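Local structure of lectin CEL-I, N-acetyl-D-galactosamine-specific C-type (Cucumaria echinata, 4WQQ) at residues Tyr61-Ile74 against Trp123-Met135. The protein binds N-acetylgalactosamine and galactose through calcium as a C-type lectin, and in this engineered form takes mannose at the calcium site. The protein carries 3 engineered substitutions. Residues are numbered along the deposited sequence; the frame is centred on the assembly and turned at random.
Sequences YWRGIDSQAGQLWI and WNDNSAAAQAKYM. With CA (calcium ion), chain F; MAN (alpha-D-mannopyranose), chain H.
The indole of Trp73 carries Ala132 CB on one face, 3.5 Å from the centroid of the five-membered ring, while Ala130 O comes in plane at its edge, 3.4 Å from Trp73 CZ2. Trp73 NE1 spends its hydrogen on Thr23 O. A second CH-pi contact sets Ile74 CD1 over the centre of one Trp123 face, and Trp62 is sandwiched between Arg63 CD and, on the opposite face, Leu72 CB. Met135 SD meets Tyr61 CE2 obliquely at 3.6 Å, a Met-aromatic contact.

Lys133 turns about CB-CG (chi2 -63°) and about CD-CE (chi4 64°), bringing NZ to Gln68 OE1 at 2.9 Å and into a salt bridge with Asp66 OD2 whose hydrogen bond is weak. That OD2 also accepts from Trp62 NE1, and OD1 closes an Asx turn with Gln68 N.

Strands 71-77 and 132-140 pair in parallel, Lys133 N bonded to Gln71 O (3.0 Å) and Trp73 N to Lys133 O (2.8 Å). Asn124 and Asp125 bind the calcium that mannose O3 and O4 also ligate. In this C-type lectin fold strand 71-77 lies between 132-140 and 112-116, which pairs with calcium-binding 123-126, while helix 52-65 packs on Met135 and helix 25-34 touches Trp73 and Tyr134.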
loop_
_atom_site.group_PDB
_atom_site.type_symbol
_atom_site.label_atom_id
_atom_site.label_comp_id
_atom_site.label_asym_id
_atom_site.label_seq_id
_atom_site.Cartn_x
_atom_site.Cartn_y
_atom_site.Cartn_z
ATOM N N TYR A 61 -18.171 -7.080 7.025
ATOM C CA TYR A 61 -17.904 -6.455 5.741
ATOM C C TYR A 61 -18.556 -7.254 4.607
ATOM O O TYR A 61 -19.309 -6.727 3.765
ATOM C CB TYR A 61 -16.378 -6.326 5.600
ATOM C CG TYR A 61 -15.813 -5.916 4.233
ATOM C CD1 TYR A 61 -16.528 -5.129 3.359
ATOM C CD2 TYR A 61 -14.547 -6.353 3.836
ATOM C CE1 TYR A 61 -16.017 -4.761 2.132
ATOM C CE2 TYR A 61 -13.995 -5.980 2.602
ATOM C CZ TYR A 61 -14.747 -5.214 1.731
ATOM O OH TYR A 61 -14.295 -4.792 0.501
ATOM N N TRP A 62 -18.318 -8.562 4.616
ATOM C CA TRP A 62 -18.913 -9.464 3.687
ATOM C C TRP A 62 -20.461 -9.333 3.646
ATOM O O TRP A 62 -21.063 -9.122 2.592
ATOM C CB TRP A 62 -18.484 -10.898 4.037
ATOM C CG TRP A 62 -19.273 -11.955 3.349
ATOM C CD1 TRP A 62 -19.761 -11.929 2.066
ATOM C CD2 TRP A 62 -19.571 -13.260 3.854
ATOM N NE1 TRP A 62 -20.354 -13.087 1.770
ATOM C CE2 TRP A 62 -20.280 -13.927 2.844
ATOM C CE3 TRP A 62 -19.352 -13.918 5.092
ATOM C CZ2 TRP A 62 -20.771 -15.214 3.003
ATOM C CZ3 TRP A 62 -19.857 -15.160 5.261
ATOM C CH2 TRP A 62 -20.521 -15.831 4.184
ATOM N N ARG A 63 -21.074 -9.462 4.839
ATOM C CA ARG A 63 -22.530 -9.532 4.935
ATOM C C ARG A 63 -23.199 -8.187 4.722
ATOM O O ARG A 63 -24.392 -8.155 4.362
ATOM C CB ARG A 63 -22.912 -10.198 6.239
ATOM C CG ARG A 63 -22.344 -11.601 6.427
ATOM C CD ARG A 63 -22.656 -12.514 5.260
ATOM N NE ARG A 63 -24.087 -12.729 5.124
ATOM C CZ ARG A 63 -24.686 -13.339 4.113
ATOM N NH1 ARG A 63 -24.012 -13.773 3.073
ATOM N NH2 ARG A 63 -25.972 -13.515 4.135
ATOM N N GLY A 64 -22.408 -7.112 4.745
ATOM C CA GLY A 64 -22.923 -5.792 4.315
ATOM C C GLY A 64 -23.057 -5.635 2.827
ATOM O O GLY A 64 -23.879 -4.850 2.309
ATOM N N ILE A 65 -22.277 -6.414 2.071
ATOM C CA ILE A 65 -22.387 -6.389 0.655
ATOM C C ILE A 65 -23.207 -7.541 0.072
ATOM O O ILE A 65 -23.922 -7.375 -0.939
ATOM C CB ILE A 65 -20.952 -6.359 0.082
ATOM C CG1 ILE A 65 -20.362 -4.993 0.492
ATOM C CG2 ILE A 65 -20.982 -6.435 -1.445
ATOM C CD1 ILE A 65 -18.879 -4.991 0.470
ATOM N N ASP A 66 -23.048 -8.727 0.636
ATOM C CA ASP A 66 -23.663 -9.945 0.124
ATOM C C ASP A 66 -24.707 -10.445 1.124
ATOM O O ASP A 66 -24.401 -10.860 2.259
ATOM C CB ASP A 66 -22.557 -10.989 -0.085
ATOM C CG ASP A 66 -23.061 -12.342 -0.554
ATOM O OD1 ASP A 66 -24.221 -12.491 -1.057
ATOM O OD2 ASP A 66 -22.248 -13.320 -0.474
ATOM N N SER A 67 -25.965 -10.387 0.703
ATOM C CA SER A 67 -27.015 -10.910 1.545
ATOM C C SER A 67 -27.419 -12.338 1.231
ATOM O O SER A 67 -28.356 -12.862 1.839
ATOM C CB SER A 67 -28.233 -9.970 1.457
ATOM O OG SER A 67 -28.740 -9.961 0.162
ATOM N N GLN A 68 -26.733 -13.002 0.294
ATOM C CA GLN A 68 -27.188 -14.311 -0.144
ATOM C C GLN A 68 -26.730 -15.386 0.848
ATOM O O GLN A 68 -25.686 -15.241 1.433
ATOM C CB GLN A 68 -26.679 -14.641 -1.542
ATOM C CG GLN A 68 -27.136 -13.728 -2.652
ATOM C CD GLN A 68 -26.474 -14.070 -3.958
ATOM O OE1 GLN A 68 -25.313 -14.571 -3.996
ATOM N NE2 GLN A 68 -27.192 -13.787 -5.078
ATOM N N ALA A 69 -27.497 -16.460 1.005
ATOM C CA ALA A 69 -27.063 -17.603 1.832
ATOM C C ALA A 69 -25.892 -18.300 1.067
ATOM O O ALA A 69 -25.918 -18.438 -0.127
ATOM C CB ALA A 69 -28.175 -18.555 2.091
ATOM N N GLY A 70 -24.813 -18.521 1.756
ATOM C CA GLY A 70 -23.599 -19.018 1.076
ATOM C C GLY A 70 -22.445 -18.804 1.954
ATOM O O GLY A 70 -22.579 -18.491 3.117
ATOM N N GLN A 71 -21.262 -19.051 1.400
ATOM C CA GLN A 71 -20.069 -19.062 2.168
ATOM C C GLN A 71 -19.048 -18.108 1.563
ATOM O O GLN A 71 -19.223 -17.575 0.457
ATOM C CB GLN A 71 -19.488 -20.509 2.255
ATOM C CG GLN A 71 -20.336 -21.515 3.062
ATOM C CD GLN A 71 -21.522 -22.029 2.296
ATOM O OE1 GLN A 71 -21.425 -22.468 1.126
ATOM N NE2 GLN A 71 -22.684 -21.994 2.933
ATOM N N LEU A 72 -17.989 -17.912 2.335
ATOM C CA LEU A 72 -16.875 -17.016 2.028
ATOM C C LEU A 72 -15.563 -17.764 2.165
ATOM O O LEU A 72 -15.133 -18.118 3.263
ATOM C CB LEU A 72 -16.901 -15.802 2.935
ATOM C CG LEU A 72 -15.800 -14.723 2.710
ATOM C CD1 LEU A 72 -16.096 -13.841 1.526
ATOM C CD2 LEU A 72 -15.551 -13.874 3.909
ATOM N N TRP A 73 -14.862 -17.986 1.049
ATOM C CA TRP A 73 -13.475 -18.516 1.157
ATOM C C TRP A 73 -12.537 -17.669 1.951
ATOM O O TRP A 73 -12.490 -16.426 1.785
ATOM C CB TRP A 73 -12.854 -18.679 -0.219
ATOM C CG TRP A 73 -13.543 -19.703 -1.133
ATOM C CD1 TRP A 73 -13.956 -19.491 -2.393
ATOM C CD2 TRP A 73 -13.781 -21.103 -0.870
ATOM N NE1 TRP A 73 -14.483 -20.625 -2.934
ATOM C CE2 TRP A 73 -14.401 -21.636 -2.037
ATOM C CE3 TRP A 73 -13.549 -21.963 0.242
ATOM C CZ2 TRP A 73 -14.790 -23.006 -2.134
ATOM C CZ3 TRP A 73 -13.927 -23.288 0.148
ATOM C CH2 TRP A 73 -14.563 -23.799 -1.069
ATOM N N ILE A 74 -11.767 -18.352 2.775
ATOM C CA ILE A 74 -10.622 -17.778 3.469
ATOM C C ILE A 74 -9.380 -18.584 3.144
ATOM O O ILE A 74 -9.454 -19.717 2.603
ATOM C CB ILE A 74 -10.867 -17.638 5.003
ATOM C CG1 ILE A 74 -11.033 -19.048 5.620
ATOM C CG2 ILE A 74 -12.109 -16.812 5.241
ATOM C CD1 ILE A 74 -11.396 -19.102 7.110
ATOM N N TRP A 123 -16.458 -21.267 10.836
ATOM C CA TRP A 123 -15.754 -21.863 9.737
ATOM C C TRP A 123 -16.218 -23.294 9.441
ATOM O O TRP A 123 -16.572 -24.066 10.336
ATOM C CB TRP A 123 -14.267 -21.911 10.027
ATOM C CG TRP A 123 -13.605 -20.625 10.439
ATOM C CD1 TRP A 123 -14.156 -19.393 10.488
ATOM C CD2 TRP A 123 -12.276 -20.491 10.887
ATOM N NE1 TRP A 123 -13.230 -18.481 10.879
ATOM C CE2 TRP A 123 -12.062 -19.133 11.143
ATOM C CE3 TRP A 123 -11.239 -21.379 11.065
ATOM C CZ2 TRP A 123 -10.851 -18.663 11.565
ATOM C CZ3 TRP A 123 -10.025 -20.922 11.487
ATOM C CH2 TRP A 123 -9.834 -19.569 11.715
ATOM N N ASN A 124 -16.199 -23.621 8.132
ATOM C CA ASN A 124 -16.389 -24.945 7.613
ATOM C C ASN A 124 -15.237 -25.263 6.626
ATOM O O ASN A 124 -14.699 -24.355 5.973
ATOM C CB ASN A 124 -17.683 -24.976 6.864
ATOM C CG ASN A 124 -17.945 -26.304 6.227
ATOM O OD1 ASN A 124 -17.761 -27.362 6.818
ATOM N ND2 ASN A 124 -18.347 -26.253 4.961
ATOM N N ASP A 125 -14.860 -26.536 6.553
ATOM C CA ASP A 125 -14.058 -27.058 5.476
ATOM C C ASP A 125 -14.954 -27.553 4.340
ATOM O O ASP A 125 -16.008 -28.194 4.561
ATOM C CB ASP A 125 -13.050 -28.115 5.951
ATOM C CG ASP A 125 -13.723 -29.356 6.592
ATOM O OD1 ASP A 125 -14.905 -29.322 7.033
ATOM O OD2 ASP A 125 -13.021 -30.349 6.710
ATOM N N ASN A 126 -14.502 -27.293 3.117
ATOM C CA ASN A 126 -15.278 -27.713 1.977
ATOM C C ASN A 126 -14.315 -28.218 0.873
ATOM O O ASN A 126 -13.077 -28.187 1.015
ATOM C CB ASN A 126 -16.212 -26.572 1.536
ATOM C CG ASN A 126 -17.561 -27.071 0.983
ATOM O OD1 ASN A 126 -17.635 -28.109 0.302
ATOM N ND2 ASN A 126 -18.649 -26.318 1.242
ATOM N N SER A 127 -14.894 -28.663 -0.218
ATOM C CA SER A 127 -14.128 -29.369 -1.217
ATOM C C SER A 127 -13.550 -28.477 -2.308
ATOM O O SER A 127 -13.893 -27.335 -2.428
ATOM C CB SER A 127 -15.042 -30.386 -1.870
ATOM O OG SER A 127 -15.909 -29.685 -2.763
ATOM N N ALA A 128 -12.768 -29.081 -3.189
ATOM C CA ALA A 128 -12.198 -28.319 -4.305
ATOM C C ALA A 128 -13.145 -28.000 -5.396
ATOM O O ALA A 128 -12.835 -27.184 -6.293
ATOM C CB ALA A 128 -10.987 -29.130 -4.839
ATOM N N ALA A 129 -14.290 -28.639 -5.396
ATOM C CA ALA A 129 -15.325 -28.350 -6.375
ATOM C C ALA A 129 -16.375 -27.387 -5.873
ATOM O O ALA A 129 -17.114 -26.874 -6.641
ATOM C CB ALA A 129 -15.989 -29.644 -6.818
ATOM N N ALA A 130 -16.457 -27.169 -4.555
ATOM C CA ALA A 130 -17.375 -26.217 -3.983
ATOM C C ALA A 130 -17.071 -24.810 -4.462
ATOM O O ALA A 130 -15.961 -24.507 -4.938
ATOM C CB ALA A 130 -17.269 -26.310 -2.470
ATOM N N GLN A 131 -18.087 -23.975 -4.421
ATOM C CA GLN A 131 -17.902 -22.595 -4.800
ATOM C C GLN A 131 -18.418 -21.684 -3.684
ATOM O O GLN A 131 -19.305 -22.060 -2.942
ATOM C CB GLN A 131 -18.587 -22.283 -6.141
ATOM C CG GLN A 131 -18.023 -23.152 -7.270
ATOM C CD GLN A 131 -18.039 -22.589 -8.673
ATOM O OE1 GLN A 131 -17.779 -23.330 -9.643
ATOM N NE2 GLN A 131 -18.334 -21.346 -8.826
ATOM N N ALA A 132 -17.839 -20.479 -3.599
ATOM C CA ALA A 132 -18.096 -19.516 -2.585
ATOM C C ALA A 132 -17.618 -18.169 -3.054
ATOM O O ALA A 132 -16.894 -18.099 -4.045
ATOM C CB ALA A 132 -17.444 -19.862 -1.243
ATOM N N LYS A 133 -18.016 -17.125 -2.300
ATOM C CA LYS A 133 -17.528 -15.761 -2.506
ATOM C C LYS A 133 -16.099 -15.706 -1.932
ATOM O O LYS A 133 -15.670 -16.705 -1.356
ATOM C CB LYS A 133 -18.448 -14.740 -1.869
ATOM C CG LYS A 133 -19.898 -14.939 -2.230
ATOM C CD LYS A 133 -20.194 -14.784 -3.708
ATOM C CE LYS A 133 -21.717 -15.053 -3.986
ATOM N NZ LYS A 133 -22.576 -14.044 -3.300
ATOM N N TYR A 134 -15.367 -14.609 -2.089
ATOM C CA TYR A 134 -14.034 -14.569 -1.486
ATOM C C TYR A 134 -13.627 -13.173 -1.056
ATOM O O TYR A 134 -14.165 -12.197 -1.480
ATOM C CB TYR A 134 -12.987 -15.247 -2.376
ATOM C CG TYR A 134 -12.743 -14.563 -3.691
ATOM C CD1 TYR A 134 -13.560 -14.783 -4.774
ATOM C CD2 TYR A 134 -11.606 -13.723 -3.869
ATOM C CE1 TYR A 134 -13.280 -14.182 -5.972
ATOM C CE2 TYR A 134 -11.337 -13.113 -5.042
ATOM C CZ TYR A 134 -12.169 -13.320 -6.105
ATOM O OH TYR A 134 -11.938 -12.730 -7.355
ATOM N N MET A 135 -12.668 -13.162 -0.171
ATOM C CA MET A 135 -12.137 -11.932 0.371
ATOM C C MET A 135 -10.597 -11.980 0.313
ATOM O O MET A 135 -9.971 -12.960 0.757
ATOM C CB MET A 135 -12.544 -11.926 1.825
ATOM C CG MET A 135 -11.975 -10.862 2.705
ATOM S SD MET A 135 -12.992 -9.412 2.768
ATOM C CE MET A 135 -14.698 -9.923 3.265
HETATM CA CA CA F . -17.065 -29.585 6.305
HETATM C C1 MAN H . -22.759 -29.984 5.200
HETATM C C2 MAN H . -21.751 -30.240 6.281
HETATM C C3 MAN H . -20.421 -29.549 6.022
HETATM C C4 MAN H . -20.012 -29.798 4.579
HETATM C C5 MAN H . -21.103 -29.173 3.680
HETATM C C6 MAN H . -20.865 -29.213 2.190
HETATM O O1 MAN H . -23.168 -28.667 5.453
HETATM O O2 MAN H . -21.549 -31.627 6.214
HETATM O O3 MAN H . -19.468 -30.137 6.903
HETATM O O4 MAN H . -18.744 -29.191 4.414
HETATM O O5 MAN H . -22.264 -30.070 3.856
HETATM O O6 MAN H . -20.565 -30.586 2.048
HETATM O O HOH W 1 -19.238 -23.517 -0.492
HETATM O O HOH W 2 -21.349 -20.150 -1.363
#